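PDB 6D2S: HTH-type transcriptional regulator PrpR from Mycobacterium tuberculosis, which regulates expression of the enzymes that break down short-chain fatty acids through the glyoxylate and methylcitrate cycles, and is needed for growth inside macrophages. Local coordinates for residues A[18-29]-A[129-140]; A[160-168]-A[245-255]. All coordinates share one frame; numbering follows the deposited sequence.

Two contacts follow one another along the chain of this fragment, which lacks the DNA-binding helix-turn-helix part of the full regulator. Helix 19-31 lies near the N terminus, and the end of helix 116-135 and the start of helix 138-147 come back to it in contact 1; 99 residues lie between segments 18-29 and 129-140, with the small sheet of strands 54-58, 67-70 and 75-79 among them. Contact 2 opens only after this loop has closed, so the two neither nest nor cross. It joins the region of the IrrE-like family to the C-terminal regulator family, through helix 163-170 and the loop after strand 239-247. L135 and L136 of contact 1 pack against V161 and T165 of contact 2.

Contact 1 of 2, residues A[18-29]-A[129-140]; sequences IHDLDMAAERMF and YFAGAFLLPYRE. With NA (sodium ion), chain F.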
loop_
_atom_site.group_PDB
_atom_site.type_symbol
_atom_site.label_atom_id
_atom_site.label_comp_id
_atom_site.label_asym_id
_atom_site.label_seq_id
_atom_site.Cartn_x
_atom_site.Cartn_y
_atom_site.Cartn_z
ATOM N N ILE A 18 -4.531 0.611 10.905
ATOM C CA ILE A 18 -5.134 -0.514 11.621
ATOM C C ILE A 18 -4.114 -0.988 12.649
ATOM O O ILE A 18 -3.233 -1.794 12.335
ATOM C CB ILE A 18 -5.526 -1.650 10.670
ATOM C CG1 ILE A 18 -6.295 -1.124 9.459
ATOM C CG2 ILE A 18 -6.307 -2.757 11.435
ATOM C CD1 ILE A 18 -7.646 -0.438 9.800
ATOM N N HIS A 19 -4.241 -0.510 13.892
ATOM C CA HIS A 19 -3.143 -0.623 14.850
ATOM C C HIS A 19 -2.764 -2.073 15.129
ATOM O O HIS A 19 -1.578 -2.430 15.119
ATOM C CB HIS A 19 -3.505 0.081 16.158
ATOM C CG HIS A 19 -2.396 0.071 17.163
ATOM N ND1 HIS A 19 -1.192 0.706 16.942
ATOM C CD2 HIS A 19 -2.297 -0.519 18.379
ATOM C CE1 HIS A 19 -0.405 0.527 17.991
ATOM N NE2 HIS A 19 -1.048 -0.217 18.875
ATOM N N ASP A 20 -3.749 -2.928 15.414
ATOM C CA ASP A 20 -3.402 -4.286 15.825
ATOM C C ASP A 20 -2.705 -5.054 14.712
ATOM O O ASP A 20 -1.810 -5.864 14.981
ATOM C CB ASP A 20 -4.650 -5.041 16.291
ATOM C CG ASP A 20 -5.230 -4.474 17.570
ATOM O OD1 ASP A 20 -4.450 -4.020 18.435
ATOM O OD2 ASP A 20 -6.471 -4.464 17.702
ATOM N N LEU A 21 -3.123 -4.847 13.454
ATOM C CA LEU A 21 -2.472 -5.524 12.337
ATOM C C LEU A 21 -1.120 -4.912 12.031
ATOM O O LEU A 21 -0.172 -5.626 11.690
ATOM C CB LEU A 21 -3.334 -5.453 11.082
ATOM C CG LEU A 21 -4.396 -6.496 10.822
ATOM C CD1 LEU A 21 -4.979 -6.197 9.433
ATOM C CD2 LEU A 21 -3.810 -7.905 10.917
ATOM N N ASP A 22 -1.035 -3.580 12.096
ATOM C CA ASP A 22 0.232 -2.905 11.860
ATOM C C ASP A 22 1.274 -3.367 12.875
ATOM O O ASP A 22 2.412 -3.692 12.515
ATOM C CB ASP A 22 0.018 -1.388 11.921
ATOM C CG ASP A 22 0.958 -0.626 11.004
ATOM O OD1 ASP A 22 2.179 -0.679 11.244
ATOM O OD2 ASP A 22 0.474 0.005 10.040
ATOM N N MET A 23 0.893 -3.411 14.155
ATOM C CA MET A 23 1.809 -3.867 15.200
ATOM C C MET A 23 2.129 -5.350 15.066
ATOM O O MET A 23 3.263 -5.770 15.331
ATOM C CB MET A 23 1.205 -3.584 16.580
ATOM C CG MET A 23 1.048 -2.117 16.888
ATOM S SD MET A 23 2.655 -1.383 17.289
ATOM C CE MET A 23 2.955 -2.060 18.925
ATOM N N ALA A 24 1.141 -6.172 14.687
ATOM C CA ALA A 24 1.421 -7.597 14.526
ATOM C C ALA A 24 2.453 -7.830 13.426
ATOM O O ALA A 24 3.365 -8.648 13.584
ATOM C CB ALA A 24 0.135 -8.367 14.230
ATOM N N ALA A 25 2.326 -7.112 12.309
ATOM C CA ALA A 25 3.295 -7.237 11.222
ATOM C C ALA A 25 4.684 -6.817 11.681
ATOM O O ALA A 25 5.676 -7.517 11.438
ATOM C CB ALA A 25 2.852 -6.385 10.027
ATOM N N GLU A 26 4.772 -5.666 12.352
ATOM C CA GLU A 26 6.072 -5.158 12.773
ATOM C C GLU A 26 6.711 -6.084 13.800
ATOM O O GLU A 26 7.920 -6.346 13.752
ATOM C CB GLU A 26 5.914 -3.738 13.336
ATOM C CG GLU A 26 7.248 -3.037 13.547
ATOM C CD GLU A 26 7.095 -1.576 13.939
ATOM O OE1 GLU A 26 6.016 -1.204 14.455
ATOM O OE2 GLU A 26 8.062 -0.806 13.745
ATOM N N ARG A 27 5.913 -6.596 14.737
ATOM C CA ARG A 27 6.470 -7.510 15.732
ATOM C C ARG A 27 6.903 -8.824 15.092
ATOM O O ARG A 27 7.953 -9.377 15.446
ATOM C CB ARG A 27 5.456 -7.739 16.855
ATOM C CG ARG A 27 5.198 -6.467 17.668
ATOM C CD ARG A 27 4.287 -6.676 18.878
ATOM N NE ARG A 27 2.881 -6.831 18.506
ATOM C CZ ARG A 27 1.862 -6.511 19.298
ATOM N NH1 ARG A 27 2.091 -6.003 20.502
ATOM N NH2 ARG A 27 0.615 -6.688 18.883
ATOM N N MET A 28 6.125 -9.333 14.134
ATOM C CA MET A 28 6.526 -10.576 13.485
ATOM C C MET A 28 7.795 -10.381 12.665
ATOM O O MET A 28 8.687 -11.239 12.677
ATOM C CB MET A 28 5.394 -11.115 12.611
ATOM C CG MET A 28 5.611 -12.553 12.189
ATOM S SD MET A 28 4.214 -13.153 11.226
ATOM C CE MET A 28 2.853 -12.667 12.279
ATOM N N PHE A 29 7.887 -9.260 11.943
ATOM C CA PHE A 29 9.104 -8.918 11.211
ATOM C C PHE A 29 10.312 -8.897 12.143
ATOM O O PHE A 29 11.347 -9.511 11.856
ATOM C CB PHE A 29 8.903 -7.560 10.523
ATOM C CG PHE A 29 10.076 -7.092 9.685
ATOM C CD1 PHE A 29 11.216 -6.566 10.279
ATOM C CD2 PHE A 29 10.001 -7.124 8.295
ATOM C CE1 PHE A 29 12.283 -6.106 9.506
ATOM C CE2 PHE A 29 11.061 -6.676 7.512
ATOM C CZ PHE A 29 12.208 -6.163 8.123
ATOM N N TYR A 129 -3.322 -4.870 3.686
ATOM C CA TYR A 129 -2.766 -3.900 4.631
ATOM C C TYR A 129 -1.633 -4.518 5.444
ATOM O O TYR A 129 -0.554 -3.921 5.607
ATOM C CB TYR A 129 -3.879 -3.369 5.560
ATOM C CG TYR A 129 -3.371 -2.348 6.573
ATOM C CD1 TYR A 129 -2.698 -2.758 7.712
ATOM C CD2 TYR A 129 -3.565 -0.977 6.373
ATOM C CE1 TYR A 129 -2.210 -1.839 8.634
ATOM C CE2 TYR A 129 -3.079 -0.046 7.285
ATOM C CZ TYR A 129 -2.409 -0.488 8.417
ATOM O OH TYR A 129 -1.932 0.423 9.340
ATOM N N PHE A 130 -1.877 -5.707 5.996
ATOM C CA PHE A 130 -0.843 -6.417 6.745
ATOM C C PHE A 130 0.408 -6.628 5.902
ATOM O O PHE A 130 1.532 -6.445 6.391
ATOM C CB PHE A 130 -1.392 -7.763 7.229
ATOM C CG PHE A 130 -0.379 -8.613 7.946
ATOM C CD1 PHE A 130 -0.222 -8.524 9.324
ATOM C CD2 PHE A 130 0.414 -9.512 7.236
ATOM C CE1 PHE A 130 0.704 -9.323 9.985
ATOM C CE2 PHE A 130 1.338 -10.306 7.890
ATOM C CZ PHE A 130 1.485 -10.213 9.262
ATOM N N ALA A 131 0.237 -7.040 4.640
ATOM C CA ALA A 131 1.401 -7.291 3.790
ATOM C C ALA A 131 2.215 -6.018 3.600
ATOM O O ALA A 131 3.445 -6.042 3.680
ATOM C CB ALA A 131 0.970 -7.858 2.435
ATOM N N GLY A 132 1.543 -4.889 3.375
ATOM C CA GLY A 132 2.258 -3.622 3.301
ATOM C C GLY A 132 2.985 -3.283 4.589
ATOM O O GLY A 132 4.092 -2.742 4.564
ATOM N N ALA A 133 2.366 -3.577 5.735
ATOM C CA ALA A 133 2.972 -3.241 7.016
ATOM C C ALA A 133 4.076 -4.217 7.393
ATOM O O ALA A 133 4.906 -3.891 8.244
ATOM C CB ALA A 133 1.915 -3.198 8.122
ATOM N N PHE A 134 4.114 -5.393 6.762
ATOM C CA PHE A 134 5.211 -6.329 6.989
ATOM C C PHE A 134 6.428 -5.978 6.127
ATOM O O PHE A 134 7.567 -5.944 6.618
ATOM C CB PHE A 134 4.726 -7.756 6.691
ATOM C CG PHE A 134 5.658 -8.822 7.201
ATOM C CD1 PHE A 134 6.836 -9.106 6.527
ATOM C CD2 PHE A 134 5.374 -9.513 8.363
ATOM C CE1 PHE A 134 7.716 -10.068 7.002
ATOM C CE2 PHE A 134 6.260 -10.471 8.843
ATOM C CZ PHE A 134 7.424 -10.745 8.155
ATOM N N LEU A 135 6.201 -5.731 4.830
ATOM C CA LEU A 135 7.281 -5.312 3.936
ATOM C C LEU A 135 7.876 -3.977 4.350
ATOM O O LEU A 135 9.068 -3.726 4.123
ATOM C CB LEU A 135 6.766 -5.200 2.501
ATOM C CG LEU A 135 6.810 -6.497 1.688
ATOM C CD1 LEU A 135 6.027 -7.599 2.397
ATOM C CD2 LEU A 135 6.273 -6.233 0.301
ATOM N N LEU A 136 7.055 -3.092 4.911
ATOM C CA LEU A 136 7.470 -1.742 5.274
ATOM C C LEU A 136 7.150 -1.552 6.750
ATOM O O LEU A 136 6.176 -0.876 7.114
ATOM C CB LEU A 136 6.769 -0.704 4.398
ATOM C CG LEU A 136 6.932 -0.989 2.900
ATOM C CD1 LEU A 136 5.948 -0.124 2.074
ATOM C CD2 LEU A 136 8.392 -0.746 2.480
ATOM N N PRO A 137 7.940 -2.164 7.627
ATOM C CA PRO A 137 7.633 -2.111 9.061
ATOM C C PRO A 137 7.635 -0.672 9.557
ATOM O O PRO A 137 8.494 0.136 9.190
ATOM C CB PRO A 137 8.753 -2.950 9.701
ATOM C CG PRO A 137 9.845 -2.986 8.680
ATOM C CD PRO A 137 9.139 -2.975 7.345
ATOM N N TYR A 138 6.674 -0.367 10.432
ATOM C CA TYR A 138 6.281 1.025 10.657
ATOM C C TYR A 138 7.457 1.918 11.049
ATOM O O TYR A 138 7.717 2.937 10.397
ATOM C CB TYR A 138 5.173 1.097 11.721
ATOM C CG TYR A 138 4.472 2.438 11.732
ATOM C CD1 TYR A 138 5.089 3.559 12.294
ATOM C CD2 TYR A 138 3.209 2.589 11.171
ATOM C CE1 TYR A 138 4.468 4.796 12.295
ATOM C CE2 TYR A 138 2.572 3.839 11.167
ATOM C CZ TYR A 138 3.212 4.931 11.736
ATOM O OH TYR A 138 2.590 6.161 11.743
ATOM N N ARG A 139 8.142 1.600 12.155
ATOM C CA ARG A 139 9.139 2.536 12.662
ATOM C C ARG A 139 10.299 2.679 11.689
ATOM O O ARG A 139 10.810 3.786 11.471
ATOM C CB ARG A 139 9.650 2.087 14.035
ATOM C CG ARG A 139 8.636 2.218 15.162
ATOM C CD ARG A 139 9.289 1.902 16.498
ATOM N NE ARG A 139 8.351 1.978 17.612
ATOM C CZ ARG A 139 8.667 1.705 18.876
ATOM N NH1 ARG A 139 9.903 1.336 19.189
ATOM N NH2 ARG A 139 7.748 1.800 19.827
ATOM N N GLU A 140 10.742 1.566 11.111
ATOM C CA GLU A 140 11.827 1.622 10.139
ATOM C C GLU A 140 11.419 2.428 8.913
ATOM O O GLU A 140 12.199 3.245 8.407
ATOM C CB GLU A 140 12.242 0.199 9.742
ATOM C CG GLU A 140 13.330 0.162 8.681
ATOM C CD GLU A 140 13.778 -1.256 8.334
ATOM O OE1 GLU A 140 13.569 -2.175 9.154
ATOM O OE2 GLU A 140 14.331 -1.440 7.233
HETATM NA NA NA F . -7.473 -4.051 19.740
HETATM O O HOH W 1 4.603 -2.404 10.601
HETATM O O HOH W 2 10.391 -1.098 12.344
HETATM O O HOH W 3 -9.261 -3.210 17.500
#
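The Y129 ring takes I18 over one face, CG1 standing 3.9 Å from the ring centroid, while CB of D22 lies at the edge in the ring plane. F130 receives the methyl of A25 over a face and CE of M28 at its edge. The F29 ring directs an edge at the face of F134, their planes 64° apart, and carries CG of P137 over the centre of one of its own faces. Its chi1 of -178°, with CG opposite the backbone N, brings the F29 ring against P137. D22 OD1 lies at the edge of the Y138 ring, which R175 meets in a cation-pi contact. M28 runs along the edge of F134, its SD making an oblique Met-aromatic contact. This is knobs-into-holes helix packing: F130 is the knob in a hole of L21, A24, A25 and M28, and the axes of helices 19-29 and 129-135 approach to 8.0 Å at a crossing angle of -40°. Small side chains probably help the helices come this close, the CB atoms of A25 and A133 lying 3.8 Å apart. Y129 OH accepts from I18 N at 3.0 Å and gives a weak bond to D22 OD2, whose carboxylate also forms salt bridges with R169 and R175. E26 OE2 takes the N-H of R139 at 2.9 Å from above the carboxylate plane, and its OE1 pairs with R175. Water 1 accepts from Y138 N and lies within hydrogen-bonding distance of D22 OD1 and A133 O, at the break between the two helices of 129-140.

Contact 2 of 2, residues A[160-168]-A[245-255]; sequences GVGFETVCH and KTTAADGLGYL. With CA (calcium ion), chain C.
E164, in the first turn of helix 163-170, reaches into a calcium-binding loop that follows strand 239-247 of the five-stranded antiparallel sheet, and so joins the IrrE-like part of the protein to the C-terminal regulator part, a family placed in the GAF clan. The calcium ion is held by A248 O, D250 OD2 and L252 O and by three waters. E164 stays in the second shell: water 4 donates to its OE1 and water 5 to its OE2, each at 2.6 Å, and the nearby cation would probably help to keep the carboxylate ionised. An Asx turn, L252 N donating to D250 OD2 at 3.2 Å from well above the carboxylate plane, probably helps to hold the first shell in place. Among ring contacts, CG of E164 lies over a face of Y254, 3.8 Å from the centroid; chi1 of 69° sets CG between the backbone N and carbonyl carbon, and the bend at chi2 turns the carboxylate away toward the loop. K245 lies across a face of F163, with CE 3.5 Å from CD2, and its amino group goes on to a salt bridge with D153 of helix 152-159. H168 CB approaches the hydroxyl end of Y254. Close packing against the backbone completes the junction: CG of L252 comes to 3.4 Å from the N of G162, the N-cap residue of the helix, and the CA atoms of G162 and G253 are 4.0 Å apart. G253 N is buried with no polar partner. The direct hydrogen bond between the segments runs from L255 N to the anti lone pair of E164 OE2, 2.9 Å long with an angle of 156° at the hydrogen.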
loop_
_atom_site.group_PDB
_atom_site.type_symbol
_atom_site.label_atom_id
_atom_site.label_comp_id
_atom_site.label_asym_id
_atom_site.label_seq_id
_atom_site.Cartn_x
_atom_site.Cartn_y
_atom_site.Cartn_z
ATOM N N GLY A 160 12.799 -2.138 -1.886
ATOM C CA GLY A 160 12.577 -3.072 -2.978
ATOM C C GLY A 160 11.133 -3.233 -3.389
ATOM O O GLY A 160 10.731 -4.330 -3.805
ATOM N N VAL A 161 10.334 -2.171 -3.300
ATOM C CA VAL A 161 8.913 -2.240 -3.603
ATOM C C VAL A 161 8.565 -1.172 -4.635
ATOM O O VAL A 161 9.340 -0.254 -4.905
ATOM C CB VAL A 161 8.042 -2.088 -2.337
ATOM C CG1 VAL A 161 8.357 -3.214 -1.349
ATOM C CG2 VAL A 161 8.275 -0.730 -1.682
ATOM N N GLY A 162 7.365 -1.302 -5.210
ATOM C CA GLY A 162 6.939 -0.402 -6.263
ATOM C C GLY A 162 6.392 0.927 -5.756
ATOM O O GLY A 162 6.106 1.118 -4.577
ATOM N N PHE A 163 6.248 1.853 -6.706
ATOM C CA PHE A 163 5.851 3.228 -6.407
ATOM C C PHE A 163 4.517 3.291 -5.659
ATOM O O PHE A 163 4.401 3.989 -4.645
ATOM C CB PHE A 163 5.784 4.009 -7.719
ATOM C CG PHE A 163 5.672 5.498 -7.546
ATOM C CD1 PHE A 163 4.433 6.103 -7.458
ATOM C CD2 PHE A 163 6.812 6.289 -7.490
ATOM C CE1 PHE A 163 4.326 7.479 -7.316
ATOM C CE2 PHE A 163 6.711 7.661 -7.348
ATOM C CZ PHE A 163 5.466 8.255 -7.253
ATOM N N GLU A 164 3.487 2.579 -6.143
ATOM C CA GLU A 164 2.200 2.681 -5.459
ATOM C C GLU A 164 2.231 1.994 -4.101
ATOM O O GLU A 164 1.471 2.378 -3.203
ATOM C CB GLU A 164 1.063 2.119 -6.324
ATOM C CG GLU A 164 1.081 0.612 -6.525
ATOM C CD GLU A 164 1.864 0.188 -7.758
ATOM O OE1 GLU A 164 2.870 0.861 -8.107
ATOM O OE2 GLU A 164 1.455 -0.819 -8.384
ATOM N N THR A 165 3.098 0.989 -3.926
ATOM C CA THR A 165 3.224 0.347 -2.619
ATOM C C THR A 165 3.784 1.322 -1.589
ATOM O O THR A 165 3.291 1.385 -0.459
ATOM C CB THR A 165 4.106 -0.901 -2.736
ATOM O OG1 THR A 165 3.556 -1.770 -3.736
ATOM C CG2 THR A 165 4.184 -1.659 -1.403
ATOM N N VAL A 166 4.798 2.105 -1.975
ATOM C CA VAL A 166 5.312 3.159 -1.097
ATOM C C VAL A 166 4.225 4.188 -0.805
ATOM O O VAL A 166 4.019 4.584 0.346
ATOM C CB VAL A 166 6.545 3.840 -1.718
ATOM C CG1 VAL A 166 7.003 5.011 -0.833
ATOM C CG2 VAL A 166 7.697 2.828 -1.926
ATOM N N CYS A 167 3.548 4.672 -1.853
ATOM C CA CYS A 167 2.535 5.717 -1.658
ATOM C C CYS A 167 1.443 5.246 -0.714
ATOM O O CYS A 167 1.012 5.981 0.184
ATOM C CB CYS A 167 1.910 6.131 -2.986
ATOM S SG CYS A 167 2.960 7.086 -4.041
ATOM N N HIS A 168 0.952 4.028 -0.920
ATOM C CA HIS A 168 -0.094 3.550 -0.032
ATOM C C HIS A 168 0.404 3.492 1.401
ATOM O O HIS A 168 -0.289 3.931 2.326
ATOM C CB HIS A 168 -0.622 2.185 -0.474
ATOM C CG HIS A 168 -1.824 1.757 0.306
ATOM N ND1 HIS A 168 -1.730 1.138 1.534
ATOM C CD2 HIS A 168 -3.148 1.910 0.062
ATOM C CE1 HIS A 168 -2.943 0.909 2.004
ATOM N NE2 HIS A 168 -3.821 1.368 1.130
ATOM N N LYS A 245 2.737 9.934 -10.238
ATOM C CA LYS A 245 3.451 9.267 -11.313
ATOM C C LYS A 245 2.596 8.119 -11.823
ATOM O O LYS A 245 1.799 7.549 -11.070
ATOM C CB LYS A 245 4.810 8.743 -10.831
ATOM C CG LYS A 245 5.745 8.322 -11.944
ATOM C CD LYS A 245 7.141 8.036 -11.415
ATOM C CE LYS A 245 7.260 6.597 -10.965
ATOM N NZ LYS A 245 8.681 6.228 -10.684
ATOM N N THR A 246 2.771 7.783 -13.101
ATOM C CA THR A 246 2.188 6.549 -13.604
ATOM C C THR A 246 2.944 5.364 -13.020
ATOM O O THR A 246 4.112 5.470 -12.633
ATOM C CB THR A 246 2.229 6.477 -15.136
ATOM O OG1 THR A 246 3.581 6.578 -15.595
ATOM C CG2 THR A 246 1.394 7.582 -15.758
ATOM N N THR A 247 2.259 4.232 -12.945
ATOM C CA THR A 247 2.856 2.983 -12.505
ATOM C C THR A 247 3.158 2.139 -13.735
ATOM O O THR A 247 2.304 1.995 -14.616
ATOM C CB THR A 247 1.915 2.231 -11.566
ATOM O OG1 THR A 247 0.811 1.711 -12.321
ATOM C CG2 THR A 247 1.384 3.170 -10.503
ATOM N N ALA A 248 4.370 1.605 -13.801
ATOM C CA ALA A 248 4.717 0.714 -14.898
ATOM C C ALA A 248 3.956 -0.600 -14.752
ATOM O O ALA A 248 3.862 -1.157 -13.653
ATOM C CB ALA A 248 6.223 0.463 -14.926
ATOM N N ALA A 249 3.396 -1.081 -15.861
ATOM C CA ALA A 249 2.693 -2.363 -15.899
ATOM C C ALA A 249 3.742 -3.461 -16.009
ATOM O O ALA A 249 4.179 -3.831 -17.099
ATOM C CB ALA A 249 1.705 -2.409 -17.060
ATOM N N ASP A 250 4.152 -3.987 -14.856
ATOM C CA ASP A 250 5.266 -4.924 -14.791
ATOM C C ASP A 250 5.136 -5.815 -13.561
ATOM O O ASP A 250 4.017 -6.104 -13.121
ATOM C CB ASP A 250 6.592 -4.157 -14.782
ATOM C CG ASP A 250 6.736 -3.262 -13.570
ATOM O OD1 ASP A 250 7.819 -2.662 -13.399
ATOM O OD2 ASP A 250 5.773 -3.174 -12.773
ATOM N N GLY A 251 6.260 -6.240 -12.987
ATOM C CA GLY A 251 6.262 -7.144 -11.856
ATOM C C GLY A 251 6.374 -6.502 -10.487
ATOM O O GLY A 251 6.533 -7.223 -9.496
ATOM N N LEU A 252 6.296 -5.181 -10.384
ATOM C CA LEU A 252 6.430 -4.505 -9.104
ATOM C C LEU A 252 5.197 -3.648 -8.834
ATOM O O LEU A 252 4.514 -3.214 -9.763
ATOM C CB LEU A 252 7.694 -3.643 -9.077
ATOM C CG LEU A 252 8.378 -3.395 -7.734
ATOM C CD1 LEU A 252 8.669 -4.698 -7.002
ATOM C CD2 LEU A 252 9.671 -2.611 -7.961
ATOM N N GLY A 253 4.920 -3.407 -7.554
ATOM C CA GLY A 253 3.729 -2.682 -7.157
ATOM C C GLY A 253 2.505 -3.576 -7.096
ATOM O O GLY A 253 2.412 -4.559 -7.836
ATOM N N TYR A 254 1.553 -3.248 -6.220
ATOM C CA TYR A 254 0.401 -4.121 -6.040
ATOM C C TYR A 254 -0.659 -3.942 -7.116
ATOM O O TYR A 254 -1.543 -4.794 -7.227
ATOM C CB TYR A 254 -0.236 -3.911 -4.656
ATOM C CG TYR A 254 -0.801 -2.520 -4.418
ATOM C CD1 TYR A 254 -2.064 -2.166 -4.892
ATOM C CD2 TYR A 254 -0.080 -1.568 -3.704
ATOM C CE1 TYR A 254 -2.578 -0.893 -4.671
ATOM C CE2 TYR A 254 -0.592 -0.297 -3.477
ATOM C CZ TYR A 254 -1.836 0.034 -3.962
ATOM O OH TYR A 254 -2.342 1.300 -3.733
ATOM N N LEU A 255 -0.605 -2.872 -7.909
ATOM C CA LEU A 255 -1.624 -2.676 -8.933
ATOM C C LEU A 255 -1.397 -3.639 -10.095
ATOM O O LEU A 255 -0.270 -3.808 -10.570
ATOM C CB LEU A 255 -1.628 -1.225 -9.414
ATOM C CG LEU A 255 -2.199 -0.241 -8.382
ATOM C CD1 LEU A 255 -1.938 1.216 -8.764
ATOM C CD2 LEU A 255 -3.697 -0.477 -8.175
HETATM CA CA CA C . 4.309 -1.724 -11.460
HETATM O O HOH W 4 4.723 -0.079 -9.711
HETATM O O HOH W 5 2.171 -1.093 -10.842
HETATM O O HOH W 6 3.393 -3.986 -12.360
#